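Local coordinates for protein 4-oxalocrotonate decarboxylase NahK (Pseudomonas putida, PDB 5D2K) that catalyses the metal-assisted decarboxylation of 4-oxalocrotonate to 2-oxopent-4-enoate, a step in the breakdown of naphthalene, at residues K58-L72 and E84-S96. The protein carries 1 engineered substitution. Numbering follows the deposited sequence.
Sequences KEARGNKIVGLKMGL and ETPIYGFLADYFS. With OOG (2-oxoadipic acid), chain D; EDO (1,2-ethanediol), chain H.
K69 and G89 exchange two backbone hydrogen bonds, and G71 and I87 repeat the pattern with G71 N to I87 O at 2.7 Å and 170°, which fixes strands 65-71 and 87-92 as an antiparallel pair, their axes at 153°. A classic beta bulge interrupts the pairing opposite L91, whose O accepts from V66 N while its N donates to G67 O. This buried strand pair is the tight part. K69 CG lies between its backbone N and carbonyl carbon (chi1 46°), and further bends fold the chain across G89, where K69 CD is 3.7 Å from G89 N. K69 NZ thereby reaches O5 of bound 2-oxoadipate at 2.7 Å and forms a salt bridge with the magnesium ligand E147. L72 N grips ligand O3 at 3.0 Å, and a side chain on G71 would collide with the ligand. K69, M70, G71 and L72 thus line the 2-oxoadipate pocket of this hydratase/decarboxylase-family enzyme, whose C-terminal part matches the fumarylacetoacetate hydrolase family. On the other face, I65 CD1 meets F90 CD1 obliquely, K58 CD comes to the edge of the F90 ring, and M70 SD lies 3.9 Å from Y88 CB. The looser end is N63, K64, D93 and Y94, all partly or fully exposed. There K64 N meets D93 OD2 from above the carboxylate plane, and N63 OD1 lies at the Y94 ring edge. From the end of helix 44-60 the buried K58 brings NZ to 2.8 Å from Y94 OH; E26 binds both groups. A phenylalanine in place of Y94 would probably leave K58 NZ and E26 without their shared hydroxyl partner. Strand 65-71 also pairs with parallel strand 236-238; helix 44-60 covers I65, L68 and F90, and helix 213-225 packs on M70 and Y88.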
ATOM      1  N   LYS A  58       9.568 -12.834   6.058  1.00  9.75           N
ATOM      2  CA  LYS A  58      10.398 -11.645   6.147  1.00  9.01           C
ATOM      3  C   LYS A  58      10.800 -11.375   7.593  1.00  9.08           C
ATOM      4  O   LYS A  58      11.956 -11.042   7.857  1.00 10.27           O
ATOM      5  CB  LYS A  58       9.673 -10.430   5.543  1.00  8.66           C
ATOM      6  CG  LYS A  58       9.492 -10.556   4.036  1.00  8.34           C
ATOM      7  CD  LYS A  58       9.127  -9.215   3.399  1.00  9.31           C
ATOM      8  CE  LYS A  58       8.865  -9.353   1.908  1.00  9.06           C
ATOM      9  NZ  LYS A  58      10.036  -9.953   1.165  1.00  9.50           N
ATOM     10  N   GLU A  59       9.865 -11.529   8.526  1.00 10.30           N
ATOM     11  CA  GLU A  59      10.155 -11.352   9.947  0.53 11.43           C
ATOM     12  C   GLU A  59      11.217 -12.340  10.429  1.00 11.83           C
ATOM     13  O   GLU A  59      12.093 -11.990  11.228  1.00 12.73           O
ATOM     14  CB  GLU A  59       8.878 -11.516  10.781  0.53 12.04           C
ATOM     15  CG  GLU A  59       7.875 -10.365  10.656  0.53 13.79           C
ATOM     16  CD  GLU A  59       6.496 -10.713  11.216  0.53 12.99           C
ATOM     17  OE1 GLU A  59       6.143 -11.915  11.252  0.53 16.82           O
ATOM     18  OE2 GLU A  59       5.760  -9.780  11.614  0.53 16.41           O
ATOM     19  N   ALA A  60      11.113 -13.580   9.945  1.00 11.97           N
ATOM     20  CA  ALA A  60      12.014 -14.643  10.374  1.00 14.03           C
ATOM     21  C   ALA A  60      13.449 -14.393   9.947  1.00 14.07           C
ATOM     22  O   ALA A  60      14.384 -14.867  10.607  1.00 17.21           O
ATOM     23  CB  ALA A  60      11.542 -15.991   9.832  1.00 13.65           C
ATOM     24  N   ARG A  61      13.642 -13.654   8.858  1.00 12.64           N
ATOM     25  CA  ARG A  61      15.006 -13.358   8.429  1.00 14.54           C
ATOM     26  C   ARG A  61      15.474 -11.991   8.920  1.00 12.93           C
ATOM     27  O   ARG A  61      16.529 -11.503   8.495  1.00 15.59           O
ATOM     28  CB  ARG A  61      15.149 -13.486   6.899  1.00 15.09           C
ATOM     29  CG  ARG A  61      14.542 -12.390   6.020  1.00 16.07           C
ATOM     30  CD  ARG A  61      14.845 -12.644   4.526  1.00 16.44           C
ATOM     31  NE  ARG A  61      14.222 -13.870   4.010  1.00 15.64           N
ATOM     32  CZ  ARG A  61      13.047 -13.910   3.384  1.00 13.33           C
ATOM     33  NH1 ARG A  61      12.552 -15.075   2.961  1.00 13.55           N
ATOM     34  NH2 ARG A  61      12.343 -12.798   3.195  1.00 11.60           N
ATOM     35  N   GLY A  62      14.701 -11.385   9.823  1.00 11.78           N
ATOM     36  CA  GLY A  62      15.150 -10.188  10.514  1.00 13.59           C
ATOM     37  C   GLY A  62      14.582  -8.863  10.029  1.00 12.00           C
ATOM     38  O   GLY A  62      14.920  -7.806  10.583  1.00 12.75           O
ATOM     39  N   ASN A  63      13.734  -8.893   9.005  1.00 10.90           N
ATOM     40  CA  ASN A  63      13.091  -7.652   8.563  1.00 10.09           C
ATOM     41  C   ASN A  63      12.125  -7.129   9.621  1.00 10.63           C
ATOM     42  O   ASN A  63      11.352  -7.900  10.205  1.00 11.99           O
ATOM     43  CB  ASN A  63      12.274  -7.823   7.270  1.00  9.22           C
ATOM     44  CG  ASN A  63      13.060  -8.348   6.090  1.00 12.80           C
ATOM     45  OD1 ASN A  63      12.448  -8.685   5.075  1.00 13.43           O
ATOM     46  ND2 ASN A  63      14.389  -8.416   6.191  1.00 15.32           N
ATOM     47  N   LYS A  64      12.142  -5.819   9.863  1.00 10.39           N
ATOM     48  CA  LYS A  64      11.091  -5.206  10.662  1.00 10.13           C
ATOM     49  C   LYS A  64       9.908  -4.858   9.767  1.00 11.94           C
ATOM     50  O   LYS A  64      10.094  -4.458   8.617  1.00 10.87           O
ATOM     51  CB  LYS A  64      11.607  -3.946  11.370  1.00 10.03           C
ATOM     52  CG  LYS A  64      12.747  -4.217  12.356  1.00 14.22           C
ATOM     53  CD  LYS A  64      12.287  -5.156  13.475  1.00 17.59           C
ATOM     54  CE  LYS A  64      13.306  -5.207  14.604  1.00 23.50           C
ATOM     55  NZ  LYS A  64      12.862  -6.061  15.738  1.00 27.29           N
ATOM     56  N   ILE A  65       8.698  -5.023  10.289  1.00 11.14           N
ATOM     57  CA  ILE A  65       7.504  -4.612   9.567  1.00 10.52           C
ATOM     58  C   ILE A  65       7.167  -3.205  10.065  1.00 12.62           C
ATOM     59  O   ILE A  65       6.822  -3.013  11.237  1.00 16.59           O
ATOM     60  CB  ILE A  65       6.337  -5.603   9.777  1.00 12.97           C
ATOM     61  CG1 ILE A  65       6.775  -7.034   9.440  1.00 12.14           C
ATOM     62  CG2 ILE A  65       5.119  -5.200   8.941  1.00 15.59           C
ATOM     63  CD1 ILE A  65       7.329  -7.214   8.015  1.00 12.62           C
ATOM     64  N   VAL A  66       7.316  -2.215   9.189  1.00 10.02           N
ATOM     65  CA  VAL A  66       7.269  -0.815   9.630  1.00 10.62           C
ATOM     66  C   VAL A  66       5.949  -0.133   9.337  1.00 13.58           C
ATOM     67  O   VAL A  66       5.802   1.061   9.613  1.00 17.22           O
ATOM     68  CB  VAL A  66       8.394   0.019   8.993  1.00 10.99           C
ATOM     69  CG1 VAL A  66       9.762  -0.536   9.398  1.00 13.61           C
ATOM     70  CG2 VAL A  66       8.258   0.064   7.463  1.00 13.27           C
ATOM     71  N   GLY A  67       4.984  -0.885   8.820  1.00 11.17           N
ATOM     72  CA  GLY A  67       3.650  -0.341   8.625  1.00 11.59           C
ATOM     73  C   GLY A  67       2.711  -1.218   7.827  1.00 12.29           C
ATOM     74  O   GLY A  67       3.033  -2.350   7.497  1.00 10.62           O
ATOM     75  N   LEU A  68       1.536  -0.678   7.525  1.00  9.88           N
ATOM     76  CA  LEU A  68       0.522  -1.353   6.731  1.00 10.33           C
ATOM     77  C   LEU A  68       0.053  -0.413   5.622  1.00 11.35           C
ATOM     78  O   LEU A  68       0.191   0.806   5.758  1.00  9.85           O
ATOM     79  CB  LEU A  68      -0.679  -1.766   7.597  1.00 10.89           C
ATOM     80  CG  LEU A  68      -0.399  -2.712   8.755  1.00 11.55           C
ATOM     81  CD1 LEU A  68      -1.626  -2.795   9.663  1.00 12.87           C
ATOM     82  CD2 LEU A  68       0.023  -4.090   8.249  1.00 13.48           C
ATOM     83  N   LYS A  69      -0.488  -0.963   4.534  1.00 11.18           N
ATOM     84  CA  LYS A  69      -1.093  -0.129   3.493  1.00 10.72           C
ATOM     85  C   LYS A  69      -2.493  -0.614   3.148  1.00 14.03           C
ATOM     86  O   LYS A  69      -2.804  -1.796   3.245  1.00 12.84           O
ATOM     87  CB  LYS A  69      -0.223  -0.049   2.215  1.00 11.75           C
ATOM     88  CG  LYS A  69       0.360  -1.359   1.664  1.00 18.44           C
ATOM     89  CD  LYS A  69      -0.526  -2.061   0.634  1.00 20.04           C
ATOM     90  CE  LYS A  69      -0.831  -1.202  -0.590  1.00 14.05           C
ATOM     91  NZ  LYS A  69       0.088  -1.308  -1.790  1.00 13.77           N
ATOM     92  N   MET A  70      -3.349   0.336   2.802  1.00 12.89           N
ATOM     93  CA  MET A  70      -4.652   0.039   2.219  1.00 11.72           C
ATOM     94  C   MET A  70      -4.585   0.287   0.729  1.00 11.27           C
ATOM     95  O   MET A  70      -3.970   1.272   0.282  1.00 14.00           O
ATOM     96  CB  MET A  70      -5.739   0.894   2.860  1.00 11.28           C
ATOM     97  CG  MET A  70      -6.129   0.411   4.250  1.00 13.47           C
ATOM     98  SD  MET A  70      -7.101  -1.098   4.214  1.00 12.86           S
ATOM     99  CE  MET A  70      -8.603  -0.499   3.462  1.00 17.68           C
ATOM    100  N   GLY A  71      -5.204  -0.602  -0.039  1.00 11.97           N
ATOM    101  CA  GLY A  71      -5.222  -0.464  -1.482  1.00 14.95           C
ATOM    102  C   GLY A  71      -6.619  -0.529  -2.058  1.00 16.42           C
ATOM    103  O   GLY A  71      -7.531  -1.101  -1.443  1.00 12.42           O
ATOM    104  N   LEU A  72      -6.769   0.054  -3.247  1.00 17.61           N
ATOM    105  CA  LEU A  72      -8.037   0.079  -3.965  1.00 19.21           C
ATOM    106  C   LEU A  72      -9.113   0.733  -3.106  1.00 16.63           C
ATOM    107  O   LEU A  72     -10.173   0.163  -2.850  1.00 16.16           O
ATOM    108  CB  LEU A  72      -8.445  -1.330  -4.384  1.00 19.65           C
ATOM    109  CG  LEU A  72      -7.297  -2.065  -5.093  1.00 24.29           C
ATOM    110  CD1 LEU A  72      -7.729  -3.439  -5.543  1.00 23.64           C
ATOM    111  CD2 LEU A  72      -6.738  -1.245  -6.271  1.00 23.99           C
ATOM    112  N   GLU A  84     -12.955  -3.421  -7.400  1.00 40.04           N
ATOM    113  CA  GLU A  84     -13.607  -2.459  -6.520  1.00 37.59           C
ATOM    114  C   GLU A  84     -13.620  -2.910  -5.064  1.00 33.74           C
ATOM    115  O   GLU A  84     -14.398  -2.402  -4.262  1.00 35.51           O
ATOM    116  CB  GLU A  84     -15.032  -2.198  -6.998  1.00 40.68           C
ATOM    117  CG  GLU A  84     -15.088  -1.489  -8.335  1.00 44.51           C
ATOM    118  CD  GLU A  84     -15.907  -2.246  -9.354  1.00 55.40           C
ATOM    119  OE1 GLU A  84     -17.153  -2.175  -9.283  1.00 53.22           O
ATOM    120  OE2 GLU A  84     -15.302  -2.913 -10.224  1.00 55.81           O
ATOM    121  N   THR A  85     -12.750  -3.860  -4.730  1.00 31.82           N
ATOM    122  CA  THR A  85     -12.657  -4.389  -3.370  1.00 27.45           C
ATOM    123  C   THR A  85     -11.394  -3.895  -2.658  1.00 25.54           C
ATOM    124  O   THR A  85     -10.280  -4.215  -3.084  1.00 23.41           O
ATOM    125  CB  THR A  85     -12.650  -5.933  -3.367  1.00 34.04           C
ATOM    126  OG1 THR A  85     -11.482  -6.404  -4.049  1.00 41.56           O
ATOM    127  CG2 THR A  85     -13.891  -6.483  -4.063  1.00 29.55           C
ATOM    128  N   PRO A  86     -11.558  -3.122  -1.573  1.00 27.08           N
ATOM    129  CA  PRO A  86     -10.395  -2.645  -0.812  1.00 17.17           C
ATOM    130  C   PRO A  86      -9.654  -3.780  -0.131  1.00 17.63           C
ATOM    131  O   PRO A  86     -10.259  -4.698   0.429  1.00 18.90           O
ATOM    132  CB  PRO A  86     -11.002  -1.710   0.230  1.00 22.26           C
ATOM    133  CG  PRO A  86     -12.378  -1.374  -0.300  1.00 27.39           C
ATOM    134  CD  PRO A  86     -12.818  -2.617  -1.006  1.00 30.22           C
ATOM    135  N   ILE A  87      -8.333  -3.686  -0.176  1.00 13.41           N
ATOM    136  CA  ILE A  87      -7.449  -4.720   0.343  1.00 12.41           C
ATOM    137  C   ILE A  87      -6.366  -4.072   1.189  1.00 10.30           C
ATOM    138  O   ILE A  87      -6.190  -2.845   1.154  1.00 12.28           O
ATOM    139  CB  ILE A  87      -6.804  -5.521  -0.804  1.00 13.77           C
ATOM    140  CG1 ILE A  87      -5.979  -4.592  -1.700  1.00 14.89           C
ATOM    141  CG2 ILE A  87      -7.886  -6.232  -1.626  1.00 17.79           C
ATOM    142  CD1 ILE A  87      -5.283  -5.322  -2.867  1.00 17.58           C
ATOM    143  N   TYR A  88      -5.642  -4.877   1.959  1.00 10.49           N
ATOM    144  CA  TYR A  88      -4.498  -4.352   2.681  1.00  9.59           C
ATOM    145  C   TYR A  88      -3.267  -5.228   2.421  1.00 10.08           C
ATOM    146  O   TYR A  88      -3.382  -6.344   1.916  1.00 11.31           O
ATOM    147  CB  TYR A  88      -4.779  -4.239   4.189  1.00 11.84           C
ATOM    148  CG  TYR A  88      -4.912  -5.555   4.943  1.00  9.59           C
ATOM    149  CD1 TYR A  88      -3.790  -6.271   5.352  1.00  9.00           C
ATOM    150  CD2 TYR A  88      -6.170  -6.072   5.250  1.00 12.80           C
ATOM    151  CE1 TYR A  88      -3.924  -7.468   6.049  1.00 11.32           C
ATOM    152  CE2 TYR A  88      -6.315  -7.255   5.946  1.00 12.70           C
ATOM    153  CZ  TYR A  88      -5.191  -7.958   6.339  1.00 11.23           C
ATOM    154  OH  TYR A  88      -5.330  -9.149   7.026  1.00 12.21           O
ATOM    155  N   GLY A  89      -2.101  -4.690   2.756  1.00 10.93           N
ATOM    156  CA  GLY A  89      -0.854  -5.437   2.744  1.00  9.84           C
ATOM    157  C   GLY A  89       0.079  -4.830   3.774  1.00 11.72           C
ATOM    158  O   GLY A  89      -0.283  -3.863   4.453  1.00 11.15           O
ATOM    159  N   PHE A  90       1.274  -5.397   3.914  1.00  9.63           N
ATOM    160  CA  PHE A  90       2.230  -4.905   4.906  1.00  8.99           C
ATOM    161  C   PHE A  90       3.437  -4.230   4.258  1.00 10.97           C
ATOM    162  O   PHE A  90       3.713  -4.435   3.070  1.00  9.67           O
ATOM    163  CB  PHE A  90       2.707  -6.059   5.808  1.00 10.08           C
ATOM    164  CG  PHE A  90       3.558  -7.073   5.085  1.00 11.00           C
ATOM    165  CD1 PHE A  90       4.930  -6.884   4.951  1.00 13.05           C
ATOM    166  CD2 PHE A  90       2.981  -8.196   4.512  1.00 11.21           C
ATOM    167  CE1 PHE A  90       5.712  -7.806   4.262  1.00 11.72           C
ATOM    168  CE2 PHE A  90       3.747  -9.118   3.832  1.00 10.65           C
ATOM    169  CZ  PHE A  90       5.120  -8.924   3.701  1.00 11.48           C
ATOM    170  N   LEU A  91       4.157  -3.441   5.054  1.00  9.35           N
ATOM    171  CA  LEU A  91       5.353  -2.732   4.594  1.00  9.45           C
ATOM    172  C   LEU A  91       6.591  -3.196   5.366  1.00 10.29           C
ATOM    173  O   LEU A  91       6.645  -3.089   6.601  1.00 10.63           O
ATOM    174  CB  LEU A  91       5.166  -1.217   4.755  1.00  9.14           C
ATOM    175  CG  LEU A  91       3.925  -0.639   4.074  1.00  9.18           C
ATOM    176  CD1 LEU A  91       3.747   0.819   4.487  1.00 14.05           C
ATOM    177  CD2 LEU A  91       4.045  -0.737   2.559  1.00  9.87           C
ATOM    178  N   ALA A  92       7.576  -3.732   4.650  1.00  8.16           N
ATOM    179  CA  ALA A  92       8.842  -4.122   5.270  1.00  9.05           C
ATOM    180  C   ALA A  92       9.821  -2.952   5.319  1.00 10.36           C
ATOM    181  O   ALA A  92       9.745  -2.021   4.491  1.00 10.28           O
ATOM    182  CB  ALA A  92       9.458  -5.294   4.519  1.00 10.21           C
ATOM    183  N   ASP A  93      10.759  -2.997   6.263  1.00  9.76           N
ATOM    184  CA  ASP A  93      11.638  -1.846   6.448  1.00 10.43           C
ATOM    185  C   ASP A  93      12.448  -1.481   5.192  1.00 10.82           C
ATOM    186  O   ASP A  93      12.588  -0.293   4.890  1.00  9.84           O
ATOM    187  CB  ASP A  93      12.565  -2.031   7.674  1.00 12.77           C
ATOM    188  CG  ASP A  93      13.300  -3.371   7.732  1.00 11.46           C
ATOM    189  OD1 ASP A  93      13.414  -4.120   6.737  1.00 10.83           O
ATOM    190  OD2 ASP A  93      13.822  -3.640   8.840  1.00 11.64           O
ATOM    191  N   TYR A  94      12.938  -2.464   4.438  1.00  9.89           N
ATOM    192  CA  TYR A  94      13.767  -2.140   3.269  1.00  9.66           C
ATOM    193  C   TYR A  94      12.941  -1.553   2.116  1.00 10.34           C
ATOM    194  O   TYR A  94      13.511  -1.119   1.107  1.00 10.76           O
ATOM    195  CB  TYR A  94      14.556  -3.369   2.788  1.00 10.64           C
ATOM    196  CG  TYR A  94      13.694  -4.485   2.234  1.00 10.09           C
ATOM    197  CD1 TYR A  94      13.361  -4.527   0.890  1.00 10.10           C
ATOM    198  CD2 TYR A  94      13.231  -5.497   3.057  1.00  9.30           C
ATOM    199  CE1 TYR A  94      12.567  -5.553   0.380  1.00 10.15           C
ATOM    200  CE2 TYR A  94      12.435  -6.522   2.561  1.00 10.80           C
ATOM    201  CZ  TYR A  94      12.111  -6.539   1.215  1.00 10.93           C
ATOM    202  OH  TYR A  94      11.330  -7.559   0.701  1.00 11.66           O
ATOM    203  N   PHE A  95      11.609  -1.524   2.262  1.00  9.34           N
ATOM    204  CA  PHE A  95      10.752  -0.805   1.299  1.00  8.17           C
ATOM    205  C   PHE A  95      10.981   0.702   1.367  1.00  9.67           C
ATOM    206  O   PHE A  95      10.664   1.423   0.412  1.00  9.13           O
ATOM    207  CB  PHE A  95       9.248  -1.037   1.554  1.00 10.26           C
ATOM    208  CG  PHE A  95       8.736  -2.440   1.281  1.00 10.07           C
ATOM    209  CD1 PHE A  95       9.575  -3.494   0.927  1.00 10.73           C
ATOM    210  CD2 PHE A  95       7.366  -2.680   1.376  1.00  8.64           C
ATOM    211  CE1 PHE A  95       9.047  -4.769   0.682  1.00  9.58           C
ATOM    212  CE2 PHE A  95       6.838  -3.952   1.146  1.00  8.32           C
ATOM    213  CZ  PHE A  95       7.676  -4.992   0.800  1.00  9.52           C
ATOM    214  N   SER A  96      11.475   1.197   2.507  1.00  8.97           N
ATOM    215  CA  SER A  96      11.524   2.639   2.757  1.00  9.21           C
ATOM    216  C   SER A  96      12.594   3.366   1.933  1.00 10.71           C
ATOM    217  O   SER A  96      13.713   2.876   1.767  1.00 12.89           O
ATOM    218  CB  SER A  96      11.744   2.895   4.254  1.00 12.96           C
ATOM    219  OG  SER A  96      13.015   2.408   4.674  1.00 15.52           O
TER
HETATM  220  C2  OOG D 302      -2.610  -2.838  -5.859  1.00 22.99           C
HETATM  221  C3  OOG D 302      -2.093  -1.783  -4.897  1.00 26.41           C
HETATM  222  C4  OOG D 302      -3.188  -0.799  -4.539  1.00 22.44           C
HETATM  223  C6  OOG D 302      -3.450   1.662  -3.717  1.00 17.49           C
HETATM  224  O4  OOG D 302      -2.989   2.642  -3.087  1.00 16.59           O
HETATM  225  O3  OOG D 302      -4.558   1.740  -4.305  1.00 20.41           O
HETATM  226  C5  OOG D 302      -2.645   0.387  -3.775  1.00 16.99           C
HETATM  227  C1  OOG D 302      -2.270  -2.453  -7.285  1.00 30.42           C
HETATM  228  O1  OOG D 302      -1.498  -3.172  -7.984  1.00 26.12           O
HETATM  229  O2  OOG D 302      -2.772  -1.407  -7.775  1.00 31.38           O
HETATM  230  O5  OOG D 302      -1.579   0.365  -3.197  1.00 13.72           O
HETATM  231  C1  EDO H 306      -8.778 -10.424   6.112  1.00 21.14           C
HETATM  232  O1  EDO H 306      -8.071  -9.800   7.207  1.00 14.17           O
HETATM  233  C2  EDO H 306      -9.715  -9.432   5.424  1.00 26.54           C
HETATM  234  O2  EDO H 306     -10.693 -10.145   4.644  1.00 28.79           O